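Side-chain contacts in glycerol dehydrogenase (Bacillus coagulans, PDB 6CSJ), which probably oxidises glycerol and related polyols with NAD+, and as this engineered double mutant has acquired D-lactate dehydrogenase activity: residues A[258-263]-A[307-312]; A[320-325]-A[350-355]; A[19-24]-A[149-154]; A[9-14]-A[236-241]. The protein carries 2 engineered substitutions. All coordinates share one frame; numbering follows the deposited sequence.

Contact 1: A[258-263]-A[307-312]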
loop_
_atom_site.group_PDB
_atom_site.type_symbol
_atom_site.label_atom_id
_atom_site.label_comp_id
_atom_site.label_asym_id
_atom_site.label_seq_id
_atom_site.Cartn_x
_atom_site.Cartn_y
_atom_site.Cartn_z
ATOM N N ASN A 258 5.755 -7.801 -8.921
ATOM C CA ASN A 258 4.786 -8.362 -9.872
ATOM C C ASN A 258 5.294 -9.642 -10.509
ATOM O O ASN A 258 4.559 -10.623 -10.594
ATOM C CB ASN A 258 4.429 -7.360 -10.974
ATOM C CG ASN A 258 3.630 -6.175 -10.457
ATOM O OD1 ASN A 258 3.205 -6.148 -9.309
ATOM N ND2 ASN A 258 3.435 -5.181 -11.310
ATOM N N GLY A 259 6.552 -9.632 -10.939
ATOM C CA GLY A 259 7.180 -10.818 -11.518
ATOM C C GLY A 259 7.243 -12.037 -10.604
ATOM O O GLY A 259 7.197 -13.174 -11.077
ATOM N N LEU A 260 7.352 -11.806 -9.297
ATOM C CA LEU A 260 7.412 -12.899 -8.326
ATOM C C LEU A 260 6.132 -13.745 -8.246
ATOM O O LEU A 260 6.170 -14.850 -7.693
ATOM C CB LEU A 260 7.806 -12.373 -6.935
ATOM C CG LEU A 260 9.322 -12.011 -6.818
ATOM C CD1 LEU A 260 9.594 -11.144 -5.625
ATOM C CD2 LEU A 260 10.188 -13.245 -6.697
ATOM N N THR A 261 5.015 -13.247 -8.814
ATOM C CA THR A 261 3.754 -14.018 -8.882
ATOM C C THR A 261 3.939 -15.381 -9.584
ATOM O O THR A 261 3.240 -16.335 -9.283
ATOM C CB THR A 261 2.628 -13.231 -9.582
ATOM O OG1 THR A 261 1.395 -13.881 -9.307
ATOM C CG2 THR A 261 2.842 -13.203 -11.077
ATOM N N VAL A 262 4.887 -15.442 -10.521
ATOM C CA VAL A 262 5.314 -16.680 -11.188
ATOM C C VAL A 262 5.717 -17.774 -10.193
ATOM O O VAL A 262 5.459 -18.946 -10.434
ATOM C CB VAL A 262 6.509 -16.403 -12.144
ATOM C CG1 VAL A 262 7.158 -17.697 -12.640
ATOM C CG2 VAL A 262 6.080 -15.531 -13.324
ATOM N N LEU A 263 6.386 -17.396 -9.108
ATOM C CA LEU A 263 6.749 -18.338 -8.046
ATOM C C LEU A 263 5.568 -18.557 -7.080
ATOM O O LEU A 263 5.265 -17.703 -6.242
ATOM C CB LEU A 263 7.987 -17.840 -7.298
ATOM C CG LEU A 263 9.242 -17.640 -8.144
ATOM C CD1 LEU A 263 10.365 -17.045 -7.324
ATOM C CD2 LEU A 263 9.709 -18.969 -8.754
ATOM N N VAL A 307 14.890 -10.942 3.166
ATOM C CA VAL A 307 16.052 -10.509 2.359
ATOM C C VAL A 307 16.620 -11.623 1.445
ATOM O O VAL A 307 17.686 -11.460 0.862
ATOM C CB VAL A 307 17.179 -9.936 3.247
ATOM C CG1 VAL A 307 16.680 -8.731 4.017
ATOM C CG2 VAL A 307 17.750 -10.993 4.205
ATOM N N THR A 308 15.909 -12.742 1.328
ATOM C CA THR A 308 16.263 -13.810 0.399
ATOM C C THR A 308 14.988 -14.367 -0.235
ATOM O O THR A 308 13.880 -14.110 0.241
ATOM C CB THR A 308 17.002 -14.961 1.110
ATOM O OG1 THR A 308 16.111 -15.624 2.020
ATOM C CG2 THR A 308 18.209 -14.459 1.865
ATOM N N LEU A 309 15.172 -15.137 -1.304
ATOM C CA LEU A 309 14.083 -15.911 -1.903
ATOM C C LEU A 309 13.579 -16.984 -0.942
ATOM O O LEU A 309 12.381 -17.253 -0.894
ATOM C CB LEU A 309 14.528 -16.528 -3.236
ATOM C CG LEU A 309 14.752 -15.500 -4.345
ATOM C CD1 LEU A 309 15.493 -16.142 -5.512
ATOM C CD2 LEU A 309 13.432 -14.885 -4.808
ATOM N N GLY A 310 14.488 -17.575 -0.171
ATOM C CA GLY A 310 14.134 -18.472 0.935
ATOM C C GLY A 310 13.135 -17.867 1.904
ATOM O O GLY A 310 12.140 -18.506 2.243
ATOM N N ASP A 311 13.372 -16.620 2.319
ATOM C CA ASP A 311 12.456 -15.915 3.234
ATOM C C ASP A 311 11.046 -15.716 2.636
ATOM O O ASP A 311 10.086 -15.520 3.380
ATOM C CB ASP A 311 13.016 -14.544 3.657
ATOM C CG ASP A 311 14.297 -14.635 4.486
ATOM O OD1 ASP A 311 14.648 -15.735 4.978
ATOM O OD2 ASP A 311 14.958 -13.585 4.658
ATOM N N LEU A 312 10.936 -15.737 1.303
ATOM C CA LEU A 312 9.649 -15.723 0.601
ATOM C C LEU A 312 9.039 -17.116 0.358
ATOM O O LEU A 312 8.022 -17.209 -0.322
ATOM C CB LEU A 312 9.788 -15.011 -0.747
ATOM C CG LEU A 312 10.367 -13.605 -0.748
ATOM C CD1 LEU A 312 10.415 -13.108 -2.194
ATOM C CD2 LEU A 312 9.548 -12.659 0.123
#
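A small, wholly apolar contact joins Leu-260, in the C-terminal part of helix 252-259 and the turn that continues it, to Leu-309 and Leu-312 in the loop between helices 290-303 and 319-329. It lies in the buried interior of the all-helical part of the chain. Leu-260 does the work on its side by splitting its two methyls between two partners. Its CD1 meets CD1 of Leu-312 at 4.0 Å, the two side chains crossing at about a right angle, while its CD2 reaches CD2 of Leu-309 at 4.1 Å on a more slanting approach. Leu-260 and Leu-312 both point their CB atoms toward the opposite segment. Leu-309 leaves its backbone less directly, and its CG, set anti to the carbonyl carbon (chi1 -69°), carries the CD2 methyl over to Leu-260. No hydrogen bond crosses between the segments; polar groups of 307-312 bond within the loop. Thr-308 OG1 accepts from Asp-311 N at 2.9 Å, an ST motif, and Asp-311 OD2 takes Val-307 N at 3.0 Å through its anti lone pair. Both bonds lie within the turn from which Leu-309 and Leu-312 reach Leu-260. The other carboxylate oxygen of Asp-311 forms a salt bridge with Lys-363, and Leu-309 N bonds to Asp-356, so helix 345-365 holds the turn from one direction, while helix 319-329 packs against Leu-263 and Val-262.

Contact 2: A[320-325]-A[350-355]; sequences EKLRKV and AAIVTA
Segments 320-325 and 350-355, on helices 319-329 and 345-365, run past each other steeply, their local axes 10.3 Å apart at closest approach and their N-to-C directions 122° apart. This is helix-on-helix packing in the helical half of an iron-containing alcohol dehydrogenase fold, made entirely by aliphatic side chains. Leu-322 touches two residues of the partner helix: its CD1 methyl comes to Val-353 CG2 at 4.1 Å, the two side chains meeting at nearly a right angle, and its CD2 lies more loosely by Ile-352 CG2 at 4.3 Å. One turn further on, Val-325 sends CG1, anti to its own N (chi1 172°), against the CD1 end of Ile-352. Ile-352 therefore serves both residues, offering its short CG2 branch to Leu-322 and the end of its long branch to Val-325. On the flank, Arg-323 bends away to Asp-346 and Glu-319 and lies against Tyr-349 in a cation-pi contact. Within 350-355, Ala-350 O takes two hydrogen bonds from Thr-354, from its N and from its OG1 at 2.7 Å, and the two donors arrive from opposite faces of the carbonyl plane.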
loop_
_atom_site.group_PDB
_atom_site.type_symbol
_atom_site.label_atom_id
_atom_site.label_comp_id
_atom_site.label_asym_id
_atom_site.label_seq_id
_atom_site.Cartn_x
_atom_site.Cartn_y
_atom_site.Cartn_z
ATOM N N GLU A 320 14.873 -21.789 -14.688
ATOM C CA GLU A 320 13.753 -21.592 -15.618
ATOM C C GLU A 320 12.670 -20.691 -15.003
ATOM O O GLU A 320 12.175 -19.766 -15.657
ATOM C CB GLU A 320 13.163 -22.937 -16.043
ATOM C CG GLU A 320 12.181 -22.860 -17.210
ATOM C CD GLU A 320 11.836 -24.237 -17.773
ATOM O OE1 GLU A 320 11.440 -25.123 -16.987
ATOM O OE2 GLU A 320 11.954 -24.452 -19.006
ATOM N N LYS A 321 12.327 -20.958 -13.745
ATOM C CA LYS A 321 11.322 -20.174 -13.030
ATOM C C LYS A 321 11.776 -18.731 -12.809
ATOM O O LYS A 321 11.011 -17.784 -13.034
ATOM C CB LYS A 321 10.994 -20.820 -11.681
ATOM C CG LYS A 321 10.306 -22.174 -11.765
ATOM C CD LYS A 321 8.811 -22.076 -12.023
ATOM C CE LYS A 321 8.233 -23.467 -12.137
ATOM N NZ LYS A 321 8.445 -24.317 -10.920
ATOM N N LEU A 322 13.026 -18.569 -12.376
ATOM C CA LEU A 322 13.577 -17.234 -12.124
ATOM C C LEU A 322 13.730 -16.396 -13.389
ATOM O O LEU A 322 13.571 -15.184 -13.328
ATOM C CB LEU A 322 14.889 -17.333 -11.331
ATOM C CG LEU A 322 14.684 -17.739 -9.864
ATOM C CD1 LEU A 322 15.992 -18.133 -9.215
ATOM C CD2 LEU A 322 14.032 -16.615 -9.083
ATOM N N ARG A 323 13.997 -17.036 -14.532
ATOM C CA ARG A 323 13.953 -16.351 -15.841
ATOM C C ARG A 323 12.560 -15.793 -16.118
ATOM O O ARG A 323 12.426 -14.668 -16.607
ATOM C CB ARG A 323 14.325 -17.291 -16.998
ATOM C CG ARG A 323 15.752 -17.798 -17.008
ATOM C CD ARG A 323 16.695 -16.930 -17.799
ATOM N NE ARG A 323 18.086 -17.259 -17.469
ATOM C CZ ARG A 323 19.134 -16.439 -17.594
ATOM N NH1 ARG A 323 18.996 -15.189 -18.054
ATOM N NH2 ARG A 323 20.339 -16.880 -17.245
ATOM N N LYS A 324 11.529 -16.593 -15.833
ATOM C CA LYS A 324 10.141 -16.157 -16.036
ATOM C C LYS A 324 9.803 -14.962 -15.136
ATOM O O LYS A 324 9.137 -14.012 -15.587
ATOM C CB LYS A 324 9.146 -17.297 -15.806
ATOM C CG LYS A 324 9.159 -18.406 -16.847
ATOM C CD LYS A 324 8.329 -19.592 -16.339
ATOM C CE LYS A 324 8.673 -20.931 -17.009
ATOM N NZ LYS A 324 8.195 -20.925 -18.415
ATOM N N VAL A 325 10.280 -15.005 -13.886
ATOM C CA VAL A 325 10.146 -13.865 -12.965
ATOM C C VAL A 325 10.744 -12.591 -13.588
ATOM O O VAL A 325 10.106 -11.536 -13.597
ATOM C CB VAL A 325 10.815 -14.140 -11.592
ATOM C CG1 VAL A 325 10.847 -12.883 -10.731
ATOM C CG2 VAL A 325 10.106 -15.261 -10.835
ATOM N N ALA A 350 19.975 -11.282 -13.041
ATOM C CA ALA A 350 21.221 -11.097 -12.290
ATOM C C ALA A 350 20.994 -10.355 -10.968
ATOM O O ALA A 350 21.548 -10.746 -9.932
ATOM C CB ALA A 350 22.256 -10.366 -13.134
ATOM N N ALA A 351 20.177 -9.302 -11.009
ATOM C CA ALA A 351 19.830 -8.536 -9.797
ATOM C C ALA A 351 19.083 -9.379 -8.738
ATOM O O ALA A 351 19.390 -9.303 -7.548
ATOM C CB ALA A 351 19.021 -7.299 -10.160
ATOM N N ILE A 352 18.135 -10.191 -9.186
ATOM C CA ILE A 352 17.324 -11.015 -8.289
ATOM C C ILE A 352 18.169 -12.091 -7.601
ATOM O O ILE A 352 18.141 -12.220 -6.370
ATOM C CB ILE A 352 16.099 -11.621 -9.034
ATOM C CG1 ILE A 352 15.122 -10.490 -9.394
ATOM C CG2 ILE A 352 15.383 -12.685 -8.190
ATOM C CD1 ILE A 352 14.119 -10.840 -10.474
ATOM N N VAL A 353 18.921 -12.851 -8.387
ATOM C CA VAL A 353 19.718 -13.951 -7.836
ATOM C C VAL A 353 20.836 -13.396 -6.944
ATOM O O VAL A 353 21.145 -13.973 -5.894
ATOM C CB VAL A 353 20.275 -14.867 -8.950
ATOM C CG1 VAL A 353 21.247 -15.911 -8.394
ATOM C CG2 VAL A 353 19.123 -15.551 -9.666
ATOM N N THR A 354 21.416 -12.268 -7.352
ATOM C CA THR A 354 22.472 -11.632 -6.568
ATOM C C THR A 354 21.912 -10.988 -5.288
ATOM O O THR A 354 22.571 -11.020 -4.241
ATOM C CB THR A 354 23.281 -10.631 -7.426
ATOM O OG1 THR A 354 23.821 -11.325 -8.564
ATOM C CG2 THR A 354 24.423 -9.994 -6.628
ATOM N N ALA A 355 20.697 -10.441 -5.351
ATOM C CA ALA A 355 20.021 -9.964 -4.139
ATOM C C ALA A 355 19.855 -11.093 -3.120
ATOM O O ALA A 355 20.125 -10.909 -1.924
ATOM C CB ALA A 355 18.671 -9.350 -4.481
#

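Contact 3: A[19-24]-A[149-154]; sequences SRLSAY and FVIMDT
Tyr-24 lies across the end of Ile-151, its ring meeting the isoleucine's CD1 methyl at a slant. That methyl comes within 3.6 Å of Tyr-24 CD2 and 3.9 Å of Tyr-24 CB, so it fills the angle where the ring leaves the chain. Ile-151 gets it there by setting CG1 anti to the carbonyl carbon (chi1 -66°) and running on extended through CG1 to its tip. The same methyl also has Leu-21 CD1 beside it, at 4.4 Å, one helical turn back from the tyrosine. Phe-149, two residues before Ile-151 on the strand, reaches in differently. The edge of its ring, at CE2, points at the start of Tyr-24: CE2 is 3.5 Å from Tyr-24 O, which sits near the ring plane, and 4.1 Å from Tyr-24 CB. Here helix 21-28 packs on one face of the six-stranded parallel sheet, over strands 149-153 and 10-14, in a Rossmann-like layer characteristic of the N-terminal half of this dehydrogenase family. Phe-149 and Ile-151 project from the same face of strand 149-153, which takes its place between strands 10-14 and 111-115. Against this apolar patch, the far end of the tyrosine is polar: its OH hydrogen-bonds to Glu-17, which also pairs with Arg-20. At the strand's end Asp-153 caps the following helix through OD1 to Val-156 N, and its OD2 takes Leu-18 N.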
loop_
_atom_site.group_PDB
_atom_site.type_symbol
_atom_site.label_atom_id
_atom_site.label_comp_id
_atom_site.label_asym_id
_atom_site.label_seq_id
_atom_site.Cartn_x
_atom_site.Cartn_y
_atom_site.Cartn_z
ATOM N N SER A 19 -14.725 6.781 16.188
ATOM C CA SER A 19 -15.738 7.316 17.102
ATOM C C SER A 19 -16.177 8.730 16.716
ATOM O O SER A 19 -17.195 9.189 17.203
ATOM C CB SER A 19 -15.231 7.323 18.554
ATOM O OG SER A 19 -14.378 8.440 18.785
ATOM N N ARG A 20 -15.403 9.418 15.876
ATOM C CA ARG A 20 -15.788 10.717 15.309
ATOM C C ARG A 20 -16.129 10.621 13.815
ATOM O O ARG A 20 -16.131 11.649 13.114
ATOM C CB ARG A 20 -14.657 11.743 15.513
ATOM C CG ARG A 20 -14.438 12.159 16.957
ATOM C CD ARG A 20 -13.144 12.948 17.147
ATOM N NE ARG A 20 -12.426 12.508 18.358
ATOM C CZ ARG A 20 -11.479 11.561 18.431
ATOM N NH1 ARG A 20 -11.072 10.889 17.370
ATOM N NH2 ARG A 20 -10.944 11.273 19.610
ATOM N N LEU A 21 -16.452 9.419 13.322
ATOM C CA LEU A 21 -16.718 9.233 11.895
ATOM C C LEU A 21 -17.837 10.147 11.403
ATOM O O LEU A 21 -17.722 10.729 10.318
ATOM C CB LEU A 21 -17.053 7.775 11.569
ATOM C CG LEU A 21 -17.369 7.449 10.098
ATOM C CD1 LEU A 21 -16.249 7.912 9.165
ATOM C CD2 LEU A 21 -17.615 5.960 9.924
ATOM N N SER A 22 -18.896 10.276 12.209
ATOM C CA SER A 22 -20.035 11.148 11.893
ATOM C C SER A 22 -19.644 12.609 11.732
ATOM O O SER A 22 -20.188 13.293 10.880
ATOM C CB SER A 22 -21.148 11.014 12.946
ATOM O OG SER A 22 -20.768 11.563 14.186
ATOM N N ALA A 23 -18.697 13.089 12.530
ATOM C CA ALA A 23 -18.193 14.462 12.363
ATOM C C ALA A 23 -17.529 14.656 10.988
ATOM O O ALA A 23 -17.695 15.714 10.365
ATOM C CB ALA A 23 -17.230 14.823 13.481
ATOM N N TYR A 24 -16.809 13.632 10.515
ATOM C CA TYR A 24 -16.142 13.690 9.202
ATOM C C TYR A 24 -17.119 13.515 8.022
ATOM O O TYR A 24 -17.073 14.313 7.077
ATOM C CB TYR A 24 -14.969 12.694 9.129
ATOM C CG TYR A 24 -13.900 12.972 10.178
ATOM C CD1 TYR A 24 -13.207 14.183 10.186
ATOM C CD2 TYR A 24 -13.605 12.036 11.181
ATOM C CE1 TYR A 24 -12.246 14.458 11.153
ATOM C CE2 TYR A 24 -12.647 12.303 12.155
ATOM C CZ TYR A 24 -11.981 13.525 12.144
ATOM O OH TYR A 24 -11.022 13.793 13.100
ATOM N N PHE A 149 -11.154 11.842 1.872
ATOM C CA PHE A 149 -10.521 11.720 3.190
ATOM C C PHE A 149 -9.936 10.320 3.344
ATOM O O PHE A 149 -10.551 9.339 2.931
ATOM C CB PHE A 149 -11.489 11.884 4.386
ATOM C CG PHE A 149 -12.203 13.215 4.496
ATOM C CD1 PHE A 149 -11.866 14.339 3.738
ATOM C CD2 PHE A 149 -13.220 13.349 5.450
ATOM C CE1 PHE A 149 -12.565 15.536 3.885
ATOM C CE2 PHE A 149 -13.911 14.548 5.604
ATOM C CZ PHE A 149 -13.582 15.641 4.819
ATOM N N VAL A 150 -8.765 10.252 3.975
ATOM C CA VAL A 150 -8.219 9.018 4.505
ATOM C C VAL A 150 -8.177 9.174 6.032
ATOM O O VAL A 150 -7.645 10.169 6.527
ATOM C CB VAL A 150 -6.807 8.745 3.956
ATOM C CG1 VAL A 150 -6.252 7.438 4.513
ATOM C CG2 VAL A 150 -6.843 8.728 2.434
ATOM N N ILE A 151 -8.738 8.201 6.758
ATOM C CA ILE A 151 -8.822 8.242 8.219
ATOM C C ILE A 151 -8.142 7.021 8.836
ATOM O O ILE A 151 -8.541 5.896 8.552
ATOM C CB ILE A 151 -10.290 8.329 8.702
ATOM C CG1 ILE A 151 -10.896 9.672 8.257
ATOM C CG2 ILE A 151 -10.373 8.187 10.232
ATOM C CD1 ILE A 151 -12.355 9.847 8.594
ATOM N N MET A 152 -7.138 7.255 9.691
ATOM C CA MET A 152 -6.371 6.186 10.332
ATOM C C MET A 152 -6.675 6.146 11.840
ATOM O O MET A 152 -6.196 6.990 12.610
ATOM C CB MET A 152 -4.859 6.385 10.108
ATOM C CG MET A 152 -4.423 6.580 8.665
ATOM S SD MET A 152 -4.951 5.292 7.516
ATOM C CE MET A 152 -3.834 3.946 7.912
ATOM N N ASP A 153 -7.487 5.171 12.246
ATOM C CA ASP A 153 -7.778 4.930 13.658
ATOM C C ASP A 153 -6.673 4.038 14.186
ATOM O O ASP A 153 -6.691 2.820 13.982
ATOM C CB ASP A 153 -9.151 4.270 13.830
ATOM C CG ASP A 153 -9.637 4.263 15.283
ATOM O OD1 ASP A 153 -8.835 4.001 16.209
ATOM O OD2 ASP A 153 -10.839 4.527 15.487
ATOM N N THR A 154 -5.699 4.650 14.851
ATOM C CA THR A 154 -4.488 3.942 15.257
ATOM C C THR A 154 -4.756 2.889 16.328
ATOM O O THR A 154 -4.030 1.901 16.413
ATOM C CB THR A 154 -3.410 4.923 15.732
ATOM O OG1 THR A 154 -3.917 5.729 16.790
ATOM C CG2 THR A 154 -3.007 5.820 14.589
#

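Contact 4: A[9-14]-A[236-241]; sequences SKFIQG and ANTYLS
Phe-11 meets Tyr-239 from its first side-chain atom onward. CB already touches the tyrosine ring, 3.5 Å from CD1 and 3.8 Å from CE1, approaching it at a slant. CG follows, set anti to the backbone N (chi1 167°), and comes within 3.6 Å of the same Tyr-239 CD1. From there the phenyl ring spreads out beneath the tyrosine's CB. That carbon stands 3.8 Å from the ring centroid and within 1° of the normal, an almost perfectly centred CH-pi contact, so every ring atom of Phe-11 lies about equally far from it. The two rings themselves are tilted by 44° and make an oblique aromatic pair. This is where strand 10-14, an outermost strand of the parallel sheet in the N-terminal half, meets helix 228-248 of the helical half, and the contact therefore spans the boundary between the two parts of the dehydrogenase fold. Further out, Phe-11 CE2 reaches Thr-238 CG2 at 3.9 Å, with the two side chains crossing at about a right angle, and CZ, the tip, lies 4.0 Å from Tyr-239 CB. The sheet neighbours Val-150 and Met-152 also pack on Phe-11. The helix makes a wider pi-type turn at 236-240, where Ser-241 N bonds to Ala-236 O at 2.9 Å. Thr-238 turns its OG1 back to Ile-234 O, and the Tyr-239 hydroxyl bonds to Ser-7 OG.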
loop_
_atom_site.group_PDB
_atom_site.type_symbol
_atom_site.label_atom_id
_atom_site.label_comp_id
_atom_site.label_asym_id
_atom_site.label_seq_id
_atom_site.Cartn_x
_atom_site.Cartn_y
_atom_site.Cartn_z
ATOM N N SER A 9 -7.723 14.884 -0.051
ATOM C CA SER A 9 -8.029 16.240 0.384
ATOM C C SER A 9 -7.695 16.419 1.870
ATOM O O SER A 9 -7.270 17.496 2.278
ATOM C CB SER A 9 -9.483 16.597 0.109
ATOM O OG SER A 9 -9.677 17.981 0.358
ATOM N N LYS A 10 -7.892 15.363 2.658
ATOM C CA LYS A 10 -7.505 15.345 4.063
ATOM C C LYS A 10 -6.987 13.963 4.441
ATOM O O LYS A 10 -7.561 12.951 4.029
ATOM C CB LYS A 10 -8.685 15.693 4.976
ATOM C CG LYS A 10 -9.404 16.994 4.655
ATOM C CD LYS A 10 -10.275 17.437 5.817
ATOM C CE LYS A 10 -11.278 18.508 5.412
ATOM N NZ LYS A 10 -10.701 19.741 4.816
ATOM N N PHE A 11 -5.896 13.933 5.211
ATOM C CA PHE A 11 -5.404 12.702 5.820
ATOM C C PHE A 11 -5.430 12.928 7.331
ATOM O O PHE A 11 -4.812 13.871 7.830
ATOM C CB PHE A 11 -4.008 12.319 5.302
ATOM C CG PHE A 11 -3.334 11.253 6.114
ATOM C CD1 PHE A 11 -2.527 11.604 7.175
ATOM C CD2 PHE A 11 -3.514 9.897 5.836
ATOM C CE1 PHE A 11 -1.921 10.633 7.970
ATOM C CE2 PHE A 11 -2.887 8.927 6.587
ATOM C CZ PHE A 11 -2.094 9.290 7.663
ATOM N N ILE A 12 -6.141 12.047 8.038
ATOM C CA ILE A 12 -6.533 12.250 9.438
ATOM C C ILE A 12 -6.110 11.027 10.244
ATOM O O ILE A 12 -6.473 9.899 9.894
ATOM C CB ILE A 12 -8.063 12.423 9.518
ATOM C CG1 ILE A 12 -8.497 13.717 8.822
ATOM C CG2 ILE A 12 -8.573 12.399 10.963
ATOM C CD1 ILE A 12 -9.866 13.609 8.195
ATOM N N GLN A 13 -5.354 11.241 11.319
ATOM C CA GLN A 13 -4.785 10.130 12.079
ATOM C C GLN A 13 -4.829 10.387 13.581
ATOM O O GLN A 13 -4.515 11.485 14.042
ATOM C CB GLN A 13 -3.340 9.879 11.630
ATOM C CG GLN A 13 -2.641 8.731 12.351
ATOM C CD GLN A 13 -1.214 8.524 11.899
ATOM O OE1 GLN A 13 -0.901 8.660 10.722
ATOM N NE2 GLN A 13 -0.342 8.186 12.835
ATOM N N GLY A 14 -5.178 9.350 14.331
ATOM C CA GLY A 14 -5.259 9.428 15.778
ATOM C C GLY A 14 -5.962 8.215 16.366
ATOM O O GLY A 14 -6.624 7.468 15.640
ATOM N N ALA A 236 3.971 7.127 7.983
ATOM C CA ALA A 236 4.955 6.794 6.946
ATOM C C ALA A 236 4.478 5.706 5.969
ATOM O O ALA A 236 4.628 5.846 4.751
ATOM C CB ALA A 236 6.278 6.393 7.584
ATOM N N ASN A 237 3.903 4.638 6.519
ATOM C CA ASN A 237 3.333 3.541 5.733
ATOM C C ASN A 237 2.181 3.960 4.822
ATOM O O ASN A 237 1.930 3.298 3.816
ATOM C CB ASN A 237 2.832 2.419 6.649
ATOM C CG ASN A 237 3.959 1.606 7.266
ATOM O OD1 ASN A 237 5.137 1.953 7.143
ATOM N ND2 ASN A 237 3.599 0.510 7.943
ATOM N N THR A 238 1.482 5.040 5.170
ATOM C CA THR A 238 0.248 5.419 4.489
ATOM C C THR A 238 0.382 6.736 3.720
ATOM O O THR A 238 0.337 6.743 2.490
ATOM C CB THR A 238 -0.916 5.482 5.492
ATOM O OG1 THR A 238 -0.908 4.292 6.292
ATOM C CG2 THR A 238 -2.253 5.574 4.764
ATOM N N TYR A 239 0.553 7.850 4.411
ATOM C CA TYR A 239 0.606 9.125 3.703
ATOM C C TYR A 239 1.934 9.303 2.969
ATOM O O TYR A 239 1.944 9.471 1.758
ATOM C CB TYR A 239 0.357 10.308 4.631
ATOM C CG TYR A 239 0.124 11.600 3.878
ATOM C CD1 TYR A 239 -1.121 11.870 3.326
ATOM C CD2 TYR A 239 1.132 12.541 3.695
ATOM C CE1 TYR A 239 -1.367 13.020 2.598
ATOM C CE2 TYR A 239 0.880 13.725 2.981
ATOM C CZ TYR A 239 -0.379 13.944 2.433
ATOM O OH TYR A 239 -0.677 15.077 1.715
ATOM N N LEU A 240 3.040 9.242 3.706
ATOM C CA LEU A 240 4.365 9.529 3.146
ATOM C C LEU A 240 4.695 8.596 1.980
ATOM O O LEU A 240 5.109 9.056 0.908
ATOM C CB LEU A 240 5.464 9.399 4.204
ATOM C CG LEU A 240 5.381 10.208 5.496
ATOM C CD1 LEU A 240 6.633 9.991 6.341
ATOM C CD2 LEU A 240 5.169 11.685 5.189
ATOM N N SER A 241 4.516 7.293 2.207
ATOM C CA SER A 241 4.747 6.283 1.180
ATOM C C SER A 241 3.714 6.364 0.040
ATOM O O SER A 241 4.052 6.104 -1.114
ATOM C CB SER A 241 4.704 4.884 1.796
ATOM O OG SER A 241 4.929 3.887 0.818
#

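From the N terminus, strand 10-14 enters first, and its meeting with 236-241 in contact 4 closes a loop of more than 220 residues. Contact 3, between 19-24 and 149-154, nests inside that loop. The two touch because strands 10-14 and 149-153 are neighbours in one sheet, so helix 21-28 and helix 228-248 are both tied to it. After helix 228-248 the chain runs into helix 252-259, and contacts 1 and 2 follow in series, each closing a shorter loop within the helical part. They also touch, Leu-263 packing on Val-325, but lie about 29 to 43 Å, centre to centre, from contacts 3 and 4.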